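Local coordinates for phosphoribosylformylglycinamidine synthase 2 (Thermus thermophilus, PDB 3VIU), which belongs to the PurM-like (AIR synthase-related) family, carries two pairs of N- and C-terminal family domains in one chain, and binds ADP and a magnesium ion, at residues V61-G64 with P65-A69; E85-N88 with H89-A92; G104-L107 with R108-M111; G144-F147 with Y148-I152; Q258-A262 with A263-S267. All blocks are in the same frame, centred on the assembly; numbering follows the deposited sequence.

Contact 1 of 5, residues V61-G64 with P65-A69; sequences VLQG and PGENA. With ADP (adenosine-5'-diphosphate), chain B.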
# COMPACT_ATOMS: atom_id res chain seq x y z
N VAL A 61 6.06 -15.74 -7.71
CA VAL A 61 6.99 -14.62 -7.79
C VAL A 61 7.84 -14.62 -9.06
O VAL A 61 8.48 -15.62 -9.38
CB VAL A 61 7.94 -14.57 -6.57
CG1 VAL A 61 8.91 -13.41 -6.72
CG2 VAL A 61 7.14 -14.43 -5.28
N LEU A 62 7.84 -13.50 -9.78
CA LEU A 62 8.64 -13.38 -11.00
C LEU A 62 9.74 -12.37 -10.74
O LEU A 62 10.81 -12.43 -11.35
CB LEU A 62 7.79 -12.90 -12.18
CG LEU A 62 6.63 -13.77 -12.67
CD1 LEU A 62 5.96 -13.11 -13.85
CD2 LEU A 62 7.13 -15.16 -13.05
N GLN A 63 9.45 -11.44 -9.82
CA GLN A 63 10.38 -10.38 -9.44
C GLN A 63 10.10 -9.92 -8.02
O GLN A 63 8.99 -9.47 -7.72
CB GLN A 63 10.23 -9.20 -10.39
CG GLN A 63 11.33 -8.17 -10.28
CD GLN A 63 12.70 -8.82 -10.33
OE1 GLN A 63 13.24 -9.24 -9.31
NE2 GLN A 63 13.25 -8.92 -11.54
N GLY A 64 11.10 -10.02 -7.15
CA GLY A 64 10.94 -9.59 -5.77
C GLY A 64 11.64 -8.27 -5.48
O GLY A 64 11.91 -7.51 -6.40
N PRO A 65 11.94 -7.97 -4.20
CA PRO A 65 12.61 -6.72 -3.86
C PRO A 65 13.92 -6.56 -4.63
O PRO A 65 14.67 -7.53 -4.81
CB PRO A 65 12.84 -6.85 -2.36
CG PRO A 65 11.70 -7.69 -1.91
CD PRO A 65 11.65 -8.75 -2.99
N GLY A 66 14.19 -5.34 -5.09
CA GLY A 66 15.40 -5.08 -5.84
C GLY A 66 15.10 -4.20 -7.03
O GLY A 66 15.89 -3.33 -7.40
N GLU A 67 13.94 -4.42 -7.64
CA GLU A 67 13.51 -3.64 -8.78
C GLU A 67 12.46 -2.63 -8.37
O GLU A 67 11.95 -2.67 -7.25
CB GLU A 67 12.97 -4.57 -9.86
CG GLU A 67 14.04 -5.46 -10.45
CD GLU A 67 15.23 -4.65 -10.93
OE1 GLU A 67 15.00 -3.61 -11.59
OE2 GLU A 67 16.38 -5.06 -10.67
N ASN A 68 12.13 -1.71 -9.27
CA ASN A 68 11.15 -0.67 -8.98
C ASN A 68 9.80 -1.15 -8.46
O ASN A 68 9.02 -0.36 -7.92
CB ASN A 68 10.95 0.20 -10.22
CG ASN A 68 12.17 1.04 -10.54
OD1 ASN A 68 12.27 1.61 -11.62
ND2 ASN A 68 13.10 1.13 -9.59
N ALA A 69 9.50 -2.44 -8.63
CA ALA A 69 8.25 -3.00 -8.14
C ALA A 69 8.30 -4.51 -8.13
O ALA A 69 9.20 -5.12 -8.73
CB ALA A 69 7.08 -2.53 -9.00
PB ADP B . 11.67 4.24 -5.36
O1B ADP B . 12.52 5.29 -4.72
O2B ADP B . 10.14 4.46 -4.91
O3B ADP B . 11.82 4.37 -7.03
PA ADP B . 12.93 2.75 -3.45
O1A ADP B . 14.38 3.01 -3.65
O2A ADP B . 12.33 3.91 -2.48
O3A ADP B . 12.16 2.75 -4.90
O5' ADP B . 12.66 1.32 -2.72
C5' ADP B . 13.90 0.60 -2.59
C4' ADP B . 13.78 -0.90 -2.98
O4' ADP B . 13.67 -1.75 -1.79
C3' ADP B . 12.54 -1.24 -3.84
O3' ADP B . 12.85 -2.32 -4.74
C2' ADP B . 11.48 -1.63 -2.81
O2' ADP B . 10.47 -2.47 -3.35
C1' ADP B . 12.31 -2.31 -1.71
N9 ADP B . 11.73 -2.09 -0.38
C8 ADP B . 11.80 -0.94 0.36
N7 ADP B . 11.18 -1.09 1.49
C5 ADP B . 10.67 -2.34 1.56
C6 ADP B . 9.92 -3.07 2.53
N6 ADP B . 9.56 -2.48 3.72
N1 ADP B . 9.58 -4.34 2.25
C2 ADP B . 9.92 -4.93 1.09
N3 ADP B . 10.63 -4.28 0.17
C4 ADP B . 11.02 -3.01 0.36

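Contact 2 of 5, residues E85-N88 with H89-A92; sequences ESHN and HPSA. With ADP (adenosine-5'-diphosphate), chain B; PO4 (phosphate ion), chain C.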
# COMPACT_ATOMS: atom_id res chain seq x y z
N GLU A 85 4.12 3.03 -1.89
CA GLU A 85 5.10 4.07 -1.55
C GLU A 85 4.45 5.00 -0.54
O GLU A 85 3.27 4.88 -0.25
CB GLU A 85 5.43 4.92 -2.79
CG GLU A 85 6.73 4.64 -3.54
CD GLU A 85 6.96 5.67 -4.66
OE1 GLU A 85 7.98 5.59 -5.38
OE2 GLU A 85 6.11 6.58 -4.83
N SER A 86 5.23 5.95 -0.03
CA SER A 86 4.71 6.92 0.91
C SER A 86 5.16 8.34 0.51
O SER A 86 6.20 8.51 -0.15
CB SER A 86 5.20 6.61 2.33
OG SER A 86 6.54 7.05 2.52
N HIS A 87 4.37 9.34 0.88
CA HIS A 87 4.69 10.75 0.60
C HIS A 87 4.16 11.51 1.80
O HIS A 87 3.41 12.49 1.67
CB HIS A 87 4.01 11.24 -0.69
CG HIS A 87 4.98 11.57 -1.79
ND1 HIS A 87 5.71 10.60 -2.45
CD2 HIS A 87 5.36 12.75 -2.32
CE1 HIS A 87 6.50 11.18 -3.34
NE2 HIS A 87 6.31 12.49 -3.28
N ASN A 88 4.58 11.07 2.98
CA ASN A 88 4.14 11.65 4.23
C ASN A 88 4.51 13.10 4.46
O ASN A 88 3.65 13.98 4.40
CB ASN A 88 4.64 10.80 5.40
CG ASN A 88 4.27 9.33 5.25
OD1 ASN A 88 3.19 8.99 4.77
ND2 ASN A 88 5.18 8.45 5.68
N HIS A 89 5.79 13.36 4.73
CA HIS A 89 6.25 14.72 5.00
C HIS A 89 5.78 15.75 3.97
O HIS A 89 5.32 16.83 4.32
CB HIS A 89 7.78 14.74 5.13
CG HIS A 89 8.28 14.02 6.35
ND1 HIS A 89 8.14 14.53 7.63
CD2 HIS A 89 8.89 12.82 6.50
CE1 HIS A 89 8.63 13.67 8.50
NE2 HIS A 89 9.09 12.62 7.84
N PRO A 90 5.88 15.42 2.68
CA PRO A 90 5.43 16.39 1.68
C PRO A 90 3.92 16.64 1.71
O PRO A 90 3.46 17.76 1.46
CB PRO A 90 5.91 15.79 0.36
CG PRO A 90 5.92 14.31 0.65
CD PRO A 90 6.50 14.25 2.03
N SER A 91 3.14 15.61 2.01
CA SER A 91 1.68 15.78 2.07
C SER A 91 1.33 16.65 3.26
O SER A 91 0.32 17.36 3.26
CB SER A 91 0.97 14.43 2.16
OG SER A 91 1.02 13.78 0.91
N ALA A 92 2.17 16.58 4.28
CA ALA A 92 1.99 17.37 5.48
C ALA A 92 2.17 18.88 5.20
O ALA A 92 1.42 19.71 5.73
CB ALA A 92 2.97 16.92 6.55
PB ADP B . 11.67 4.24 -5.36
O1B ADP B . 12.52 5.29 -4.72
O2B ADP B . 10.14 4.46 -4.91
O3B ADP B . 11.82 4.37 -7.03
PA ADP B . 12.93 2.75 -3.45
O1A ADP B . 14.38 3.01 -3.65
O2A ADP B . 12.33 3.91 -2.48
O3A ADP B . 12.16 2.75 -4.90
O5' ADP B . 12.66 1.32 -2.72
C5' ADP B . 13.90 0.60 -2.59
C4' ADP B . 13.78 -0.90 -2.98
O4' ADP B . 13.67 -1.75 -1.79
C3' ADP B . 12.54 -1.24 -3.84
O3' ADP B . 12.85 -2.32 -4.74
C2' ADP B . 11.48 -1.63 -2.81
O2' ADP B . 10.47 -2.47 -3.35
C1' ADP B . 12.31 -2.31 -1.71
N9 ADP B . 11.73 -2.09 -0.38
C8 ADP B . 11.80 -0.94 0.36
N7 ADP B . 11.18 -1.09 1.49
C5 ADP B . 10.67 -2.34 1.56
C6 ADP B . 9.92 -3.07 2.53
N6 ADP B . 9.56 -2.48 3.72
N1 ADP B . 9.58 -4.34 2.25
C2 ADP B . 9.92 -4.93 1.09
N3 ADP B . 10.63 -4.28 0.17
C4 ADP B . 11.02 -3.01 0.36
P PO4 C . 8.24 10.18 3.35
O1 PO4 C . 6.94 9.52 3.07
O2 PO4 C . 8.00 11.47 4.04
O3 PO4 C . 9.06 9.30 4.22
O4 PO4 C . 8.96 10.42 2.08

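Contact 3 of 5, residues G104-L107 with R108-M111; sequences GGIL and RDIM. With ADP (adenosine-5'-diphosphate), chain B.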
# COMPACT_ATOMS: atom_id res chain seq x y z
N GLY A 104 1.75 10.15 -8.89
CA GLY A 104 2.58 10.16 -10.09
C GLY A 104 3.78 9.24 -9.95
O GLY A 104 4.06 8.43 -10.84
N GLY A 105 4.49 9.35 -8.83
CA GLY A 105 5.65 8.52 -8.58
C GLY A 105 5.38 7.03 -8.57
O GLY A 105 6.08 6.26 -9.23
N ILE A 106 4.36 6.60 -7.83
CA ILE A 106 4.04 5.18 -7.76
C ILE A 106 3.70 4.65 -9.15
O ILE A 106 4.04 3.52 -9.51
CB ILE A 106 2.84 4.91 -6.77
CG1 ILE A 106 2.75 3.43 -6.44
CG2 ILE A 106 1.52 5.37 -7.37
CD1 ILE A 106 3.90 2.92 -5.62
N LEU A 107 3.03 5.48 -9.95
CA LEU A 107 2.64 5.12 -11.31
C LEU A 107 3.86 4.85 -12.18
O LEU A 107 3.86 3.92 -12.99
CB LEU A 107 1.82 6.25 -11.92
CG LEU A 107 0.31 6.10 -12.16
CD1 LEU A 107 -0.31 5.13 -11.17
CD2 LEU A 107 -0.33 7.48 -12.06
N ARG A 108 4.89 5.68 -12.02
CA ARG A 108 6.10 5.53 -12.80
C ARG A 108 6.88 4.26 -12.43
O ARG A 108 7.46 3.62 -13.29
CB ARG A 108 6.99 6.77 -12.65
CG ARG A 108 6.42 8.00 -13.36
CD ARG A 108 7.45 9.11 -13.46
NE ARG A 108 7.68 9.77 -12.18
CZ ARG A 108 6.85 10.65 -11.63
NH1 ARG A 108 7.15 11.19 -10.46
NH2 ARG A 108 5.72 10.98 -12.25
N ASP A 109 6.86 3.90 -11.14
CA ASP A 109 7.55 2.68 -10.71
C ASP A 109 6.93 1.46 -11.37
O ASP A 109 7.63 0.53 -11.76
CB ASP A 109 7.46 2.50 -9.19
CG ASP A 109 8.35 3.46 -8.43
OD1 ASP A 109 9.49 3.71 -8.88
OD2 ASP A 109 7.91 3.96 -7.37
N ILE A 110 5.61 1.46 -11.47
CA ILE A 110 4.89 0.35 -12.08
C ILE A 110 5.11 0.34 -13.59
O ILE A 110 5.26 -0.73 -14.19
CB ILE A 110 3.38 0.47 -11.78
CG1 ILE A 110 3.16 0.46 -10.26
CG2 ILE A 110 2.61 -0.62 -12.50
CD1 ILE A 110 3.88 -0.65 -9.53
N MSE A 111 5.14 1.52 -14.20
CA MSE A 111 5.37 1.63 -15.64
C MSE A 111 6.75 1.13 -16.03
O MSE A 111 6.92 0.51 -17.08
CB MSE A 111 5.32 3.08 -16.11
CG MSE A 111 4.00 3.79 -16.08
SE MSE A 111 4.38 5.62 -16.61
CE MSE A 111 3.80 6.54 -15.01
PB ADP B . 11.67 4.24 -5.36
O1B ADP B . 12.52 5.29 -4.72
O2B ADP B . 10.14 4.46 -4.91
O3B ADP B . 11.82 4.37 -7.03
PA ADP B . 12.93 2.75 -3.45
O1A ADP B . 14.38 3.01 -3.65
O2A ADP B . 12.33 3.91 -2.48
O3A ADP B . 12.16 2.75 -4.90
O5' ADP B . 12.66 1.32 -2.72
C5' ADP B . 13.90 0.60 -2.59
C4' ADP B . 13.78 -0.90 -2.98
O4' ADP B . 13.67 -1.75 -1.79
C3' ADP B . 12.54 -1.24 -3.84
O3' ADP B . 12.85 -2.32 -4.74
C2' ADP B . 11.48 -1.63 -2.81
O2' ADP B . 10.47 -2.47 -3.35
C1' ADP B . 12.31 -2.31 -1.71
N9 ADP B . 11.73 -2.09 -0.38
C8 ADP B . 11.80 -0.94 0.36
N7 ADP B . 11.18 -1.09 1.49
C5 ADP B . 10.67 -2.34 1.56
C6 ADP B . 9.92 -3.07 2.53
N6 ADP B . 9.56 -2.48 3.72
N1 ADP B . 9.58 -4.34 2.25
C2 ADP B . 9.92 -4.93 1.09
N3 ADP B . 10.63 -4.28 0.17
C4 ADP B . 11.02 -3.01 0.36

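Contact 4 of 5, residues G144-F147 with Y148-I152; sequences GIAF and YGNAI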
# COMPACT_ATOMS: atom_id res chain seq x y z
N GLY A 144 -6.13 16.07 -4.47
CA GLY A 144 -4.92 15.84 -5.24
C GLY A 144 -4.85 14.46 -5.87
O GLY A 144 -4.41 14.32 -7.01
N ILE A 145 -5.29 13.45 -5.14
CA ILE A 145 -5.29 12.08 -5.65
C ILE A 145 -6.24 11.98 -6.84
O ILE A 145 -5.92 11.38 -7.86
CB ILE A 145 -5.72 11.06 -4.55
CG1 ILE A 145 -4.62 10.92 -3.50
CG2 ILE A 145 -6.03 9.70 -5.17
CD1 ILE A 145 -4.90 9.88 -2.43
N ALA A 146 -7.43 12.56 -6.69
CA ALA A 146 -8.43 12.54 -7.76
C ALA A 146 -7.90 13.27 -8.99
O ALA A 146 -8.11 12.83 -10.13
CB ALA A 146 -9.73 13.19 -7.28
N PHE A 147 -7.23 14.39 -8.77
CA PHE A 147 -6.68 15.18 -9.86
C PHE A 147 -5.73 14.40 -10.75
O PHE A 147 -5.89 14.38 -11.97
CB PHE A 147 -5.96 16.41 -9.31
CG PHE A 147 -5.00 17.04 -10.30
CD1 PHE A 147 -3.62 17.00 -10.06
CD2 PHE A 147 -5.47 17.64 -11.46
CE1 PHE A 147 -2.73 17.56 -10.98
CE2 PHE A 147 -4.58 18.21 -12.38
CZ PHE A 147 -3.20 18.17 -12.14
N TYR A 148 -4.73 13.76 -10.16
CA TYR A 148 -3.77 13.03 -10.96
C TYR A 148 -4.36 11.79 -11.61
O TYR A 148 -4.24 11.60 -12.82
CB TYR A 148 -2.56 12.65 -10.12
CG TYR A 148 -1.31 12.51 -10.95
CD1 TYR A 148 -1.08 11.38 -11.72
CD2 TYR A 148 -0.39 13.56 -11.03
CE1 TYR A 148 0.04 11.28 -12.55
CE2 TYR A 148 0.73 13.47 -11.85
CZ TYR A 148 0.93 12.34 -12.61
OH TYR A 148 2.01 12.27 -13.44
N GLY A 149 -5.00 10.96 -10.80
CA GLY A 149 -5.59 9.73 -11.29
C GLY A 149 -6.66 9.92 -12.34
O GLY A 149 -6.67 9.20 -13.34
N ASN A 150 -7.57 10.86 -12.13
CA ASN A 150 -8.62 11.10 -13.11
C ASN A 150 -8.05 11.64 -14.41
O ASN A 150 -8.56 11.34 -15.49
CB ASN A 150 -9.66 12.06 -12.55
CG ASN A 150 -10.53 11.43 -11.47
OD1 ASN A 150 -11.37 12.10 -10.87
ND2 ASN A 150 -10.33 10.13 -11.22
N ALA A 151 -7.00 12.44 -14.30
CA ALA A 151 -6.37 13.01 -15.48
C ALA A 151 -5.54 11.99 -16.25
O ALA A 151 -5.49 12.03 -17.48
CB ALA A 151 -5.52 14.20 -15.10
N ILE A 152 -4.88 11.06 -15.55
CA ILE A 152 -4.05 10.09 -16.24
C ILE A 152 -4.78 8.84 -16.70
O ILE A 152 -4.23 8.03 -17.43
CB ILE A 152 -2.80 9.69 -15.40
CG1 ILE A 152 -1.72 9.13 -16.34
CG2 ILE A 152 -3.16 8.65 -14.35
CD1 ILE A 152 -0.31 9.19 -15.77

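Contact 5 of 5, residues Q258-A262 with A263-S267; sequences QDMGA and AGLTS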
# COMPACT_ATOMS: atom_id res chain seq x y z
N GLN A 258 14.20 3.25 -16.12
CA GLN A 258 14.25 3.77 -14.76
C GLN A 258 13.45 5.05 -14.65
O GLN A 258 13.51 5.92 -15.53
CB GLN A 258 15.70 4.06 -14.36
CG GLN A 258 16.31 3.02 -13.47
CD GLN A 258 15.48 2.77 -12.24
OE1 GLN A 258 15.27 3.66 -11.42
NE2 GLN A 258 15.00 1.55 -12.09
N ASP A 259 12.69 5.18 -13.58
CA ASP A 259 11.93 6.39 -13.36
C ASP A 259 12.80 7.26 -12.48
O ASP A 259 13.70 6.77 -11.80
CB ASP A 259 10.60 6.11 -12.66
CG ASP A 259 10.78 5.32 -11.38
OD1 ASP A 259 11.20 4.14 -11.48
OD2 ASP A 259 10.49 5.86 -10.29
N MSE A 260 12.54 8.55 -12.52
CA MSE A 260 13.31 9.47 -11.70
C MSE A 260 12.42 9.97 -10.58
O MSE A 260 11.31 10.45 -10.81
CB MSE A 260 13.83 10.61 -12.57
CG MSE A 260 14.78 10.11 -13.63
SE MSE A 260 15.60 11.51 -14.65
CE MSE A 260 16.10 12.66 -13.19
N GLY A 261 12.91 9.82 -9.36
CA GLY A 261 12.15 10.26 -8.21
C GLY A 261 13.08 10.96 -7.26
O GLY A 261 13.75 11.92 -7.63
N ALA A 262 13.13 10.48 -6.03
CA ALA A 262 13.99 11.07 -5.02
C ALA A 262 15.43 10.99 -5.52
O ALA A 262 15.88 9.92 -5.93
CB ALA A 262 13.84 10.31 -3.71
N ALA A 263 16.13 12.12 -5.49
CA ALA A 263 17.52 12.19 -5.92
C ALA A 263 17.66 12.23 -7.44
O ALA A 263 18.76 12.09 -7.98
CB ALA A 263 18.31 11.01 -5.34
N GLY A 264 16.53 12.42 -8.12
CA GLY A 264 16.49 12.50 -9.57
C GLY A 264 17.48 11.70 -10.40
O GLY A 264 17.57 10.47 -10.29
N LEU A 265 18.21 12.40 -11.26
CA LEU A 265 19.20 11.80 -12.15
C LEU A 265 20.26 11.01 -11.41
O LEU A 265 20.65 9.93 -11.84
CB LEU A 265 19.87 12.89 -12.99
CG LEU A 265 19.09 13.51 -14.14
CD1 LEU A 265 19.76 14.79 -14.60
CD2 LEU A 265 19.00 12.50 -15.27
N THR A 266 20.72 11.54 -10.28
CA THR A 266 21.73 10.85 -9.50
C THR A 266 21.30 9.43 -9.12
O THR A 266 22.02 8.48 -9.41
CB THR A 266 22.07 11.65 -8.23
OG1 THR A 266 22.58 12.94 -8.60
CG2 THR A 266 23.11 10.91 -7.40
N SER A 267 20.14 9.29 -8.48
CA SER A 267 19.66 7.97 -8.07
C SER A 267 19.25 7.07 -9.24
O SER A 267 19.43 5.86 -9.20
CB SER A 267 18.49 8.10 -7.09
OG SER A 267 17.39 8.76 -7.71

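Contact 1 of 5, residues V61-G64 with P65-A69
Gly64 and Pro65 lie where the chain leaves the bulged edge strand 61-63 and becomes the irregular loop 65-69, which runs on into strand 70-75; no hydrogen bond joins the two halves, and Gly66, at a phi of 137°, takes a conformation suited to glycine. Gln63 meets Glu67 across this bend. The amide carbon Gln63 CD rests 3.6 Å from Glu67 CG, and Gln63 NE2 is 3.7 Å from the same methylene, so the glutamine touches the aliphatic stem of the glutamate and not its carboxylate. Both chains bend at chi2, and they cross obliquely with the amide and carboxylate planes turned 55° apart. The carboxylate is spoken for elsewhere: Glu67 OE2 forms a salt bridge with Arg190, and OE1 accepts from the backbone N of Ser189. The Gln63 stem also passes the loop's far end, with Gln63 CG 4.0 Å from Ala69 O. On the ligand side, the ADP hydroxyl O3' donates to Glu67 O at 2.7 Å and receives a weak bond from Gly66 N at 3.3 Å. The ribose is thus read by main-chain atoms, one acceptor and one donor on a single hydroxyl, while the glutamate side chain, turned to Arg190 and Ser189, ties the same loop to a different part of the protein.

Contact 2 of 5, residues E85-N88 with H89-A92
Glu85, near the end of strand 78-86, sends an extended side chain to the ADP, its OE1 lying 2.5 Å from ADP O2B. Ser86 turns to the phosphate ion instead: with chi1 at 79°, OG sits between its backbone N and carbonyl carbon and donates to phosphate O1 at 2.6 Å. His87 is the N-cap of helix 88-93. Its carbonyl oxygen takes two bonds from Ser91, one from OG at 2.8 Å and one from the backbone N at 3.2 Å, and these arrive from opposite faces of the carbonyl plane. The imidazole of His87 crosses Pro90 at about a right angle, CD2 lying 3.4 Å from Pro90 CG. Asn88 begins the helix; its backbone N gives phosphate O1 a second bond at 2.8 Å, and its O accepts from Ala92 N. The buried amide of Asn88 is held from outside the turn, OD1 by Val173 N and ND2 by Asn488. His89 N then grips phosphate O2 at 3.0 Å, and the edge of the His89 ring lies beside that same oxygen. The phosphate probably came from the crystallisation liquor, yet it occupies a typical anion position at a helix N-terminus, where backbone N-H groups that have no helical carbonyl to bond and the helix dipole would favour negative charge, with the hydroxyls of Ser86 and Ser525 adding to the grip.

Contact 3 of 5, residues G104-L107 with R108-M111
Helix 95-112 packs against the six-stranded sheet of the first N-terminal family domain, and its second half carries an acidic side chain to the ADP. Regular backbone bonds run from 108-111 back to 104-107, as in Asp109 N to Gly105 O at 3.1 Å. Arg108 folds back along the helix: bent at chi3 (-73°), it lays one face of its guanidinium over Gly104 O and Gly105 CA, and NH1 comes within 3.6 Å of Gly105 CA. At Gly104 the lack of a side chain lets the flat group lie this close, while NH1 goes on to bond Gln305. One turn further, the selenomethionine Met111 also curls back, its CE 3.7 Å from Leu107 CB; beyond that pair, Leu107 packs on Leu120, Cys177 and Tyr148. Asp109 looks the other way, OD1 lying 3.0 Å from ADP O3B. The helix therefore divides its work: Leu107 and Met111 face the hydrophobic interior, Arg108 spreads over the glycine backbone, and Asp109 stands at the terminal phosphate. There both carboxylate oxygens of Asp109 lie near phosphate oxygens, and Lys83, whose NZ hydrogen-bonds the ADP, makes only a long, weak ion pair with the aspartate.

Contact 4 of 5, residues G144-F147 with Y148-I152
Chi1 near -72° sets CG of Asn150 beside its own backbone N, and this folds the side chain back over the preceding turn of helix, with CG 3.1 Å from Ala146 O. The same oxygen accepts the backbone N-H of Asn150 at 2.9 Å. Phe147 takes the other choice, CG anti to N (chi1 161°), which brings its ring close to the next peptide: CD1 lies 3.4 Å from Tyr148 N. Tyr148 also has CG opposite its N, and its CB is 4.5 Å from Phe147 CD1, a loose apolar touch between successive residues. All this belongs to the last turns of helix 132-152, the connecting helix of the beta-alpha-beta unit formed with strands 116-126 and 156-163. Ala151 CB closes on Phe147 O at 3.2 Å, and Ala151 N bonds to that same oxygen. Further i to i+4 bonds run from Tyr148 N to Gly144 O and from Gly149 N to Ile145 O, the latter at 3.1 Å. Tyr148 reaches across to helix 95-112, packing on Val103, and its hydroxyl hydrogen-bonds Glu306; on another side Phe147 and Ala151 lie against Pro235 of helix 235-250.

Contact 5 of 5, residues Q258-A262 with A263-S267
Apolar contact comes first, between Met260, a selenomethionine, and Leu265. With CG beside its backbone N and the chain then extended (chi2 -175°), Met260 carries its selenium over to the leucine; SE lies 3.6 Å from Leu265 CD2, and the two side chains cross at a slant. The terminal methyl sits too tightly against the Leu265 backbone in the model for its exact place to be trusted. Around them, Met260 also touches Arg307 and Val309 of the neighbouring strand 307-312. The polar contacts are two hydrogen bonds onto successive carbonyls. Gly264 N donates to Gly261 O at 2.9 Å, closing a type II beta turn with Ala262 and Ala263 at its corners; the donor stands 41° out of the carbonyl plane, so the bond is not aimed at a lone pair. Next along, Ser267 OG donates to Ala262 O at 2.6 Å. A chi1 of 62° turns the hydroxyl back toward the chain preceding the helix. Backbone shape supplies the rest: Ala263 and Gly264 both have positive phi, and Ala263 N finds Glu303 as its partner. Together these features make a strand-to-helix connection, leading from strand 254-259, an edge strand of the seven-stranded sheet and bearer of Asp259 in the ADP pocket, through a type II turn into helix 264-275.

Four of the five contacts supply residues to the ADP pocket: contact 1 binds the ribose, while contacts 2 and 3 bring Glu85 and Asp109 to the phosphates, and contact 5 adds Asp259. Their acids crowd together, like charge beside like charge, with Glu85 OE1 2.6 Å from Asp109 OD2 and Asp109 OD1 2.8 Å from Asp259 OD2. Contacts 1 and 3 also pack directly, Ala69 CB lying 3.8 Å from Ile110 CD1. Contact 4 stands behind the pocket: Ile152 CG2 rests 3.8 Å from Leu107 CD2, backing the helix of contact 3, and contact 4 comes no nearer to contact 5 than about 10 Å between nearest atoms.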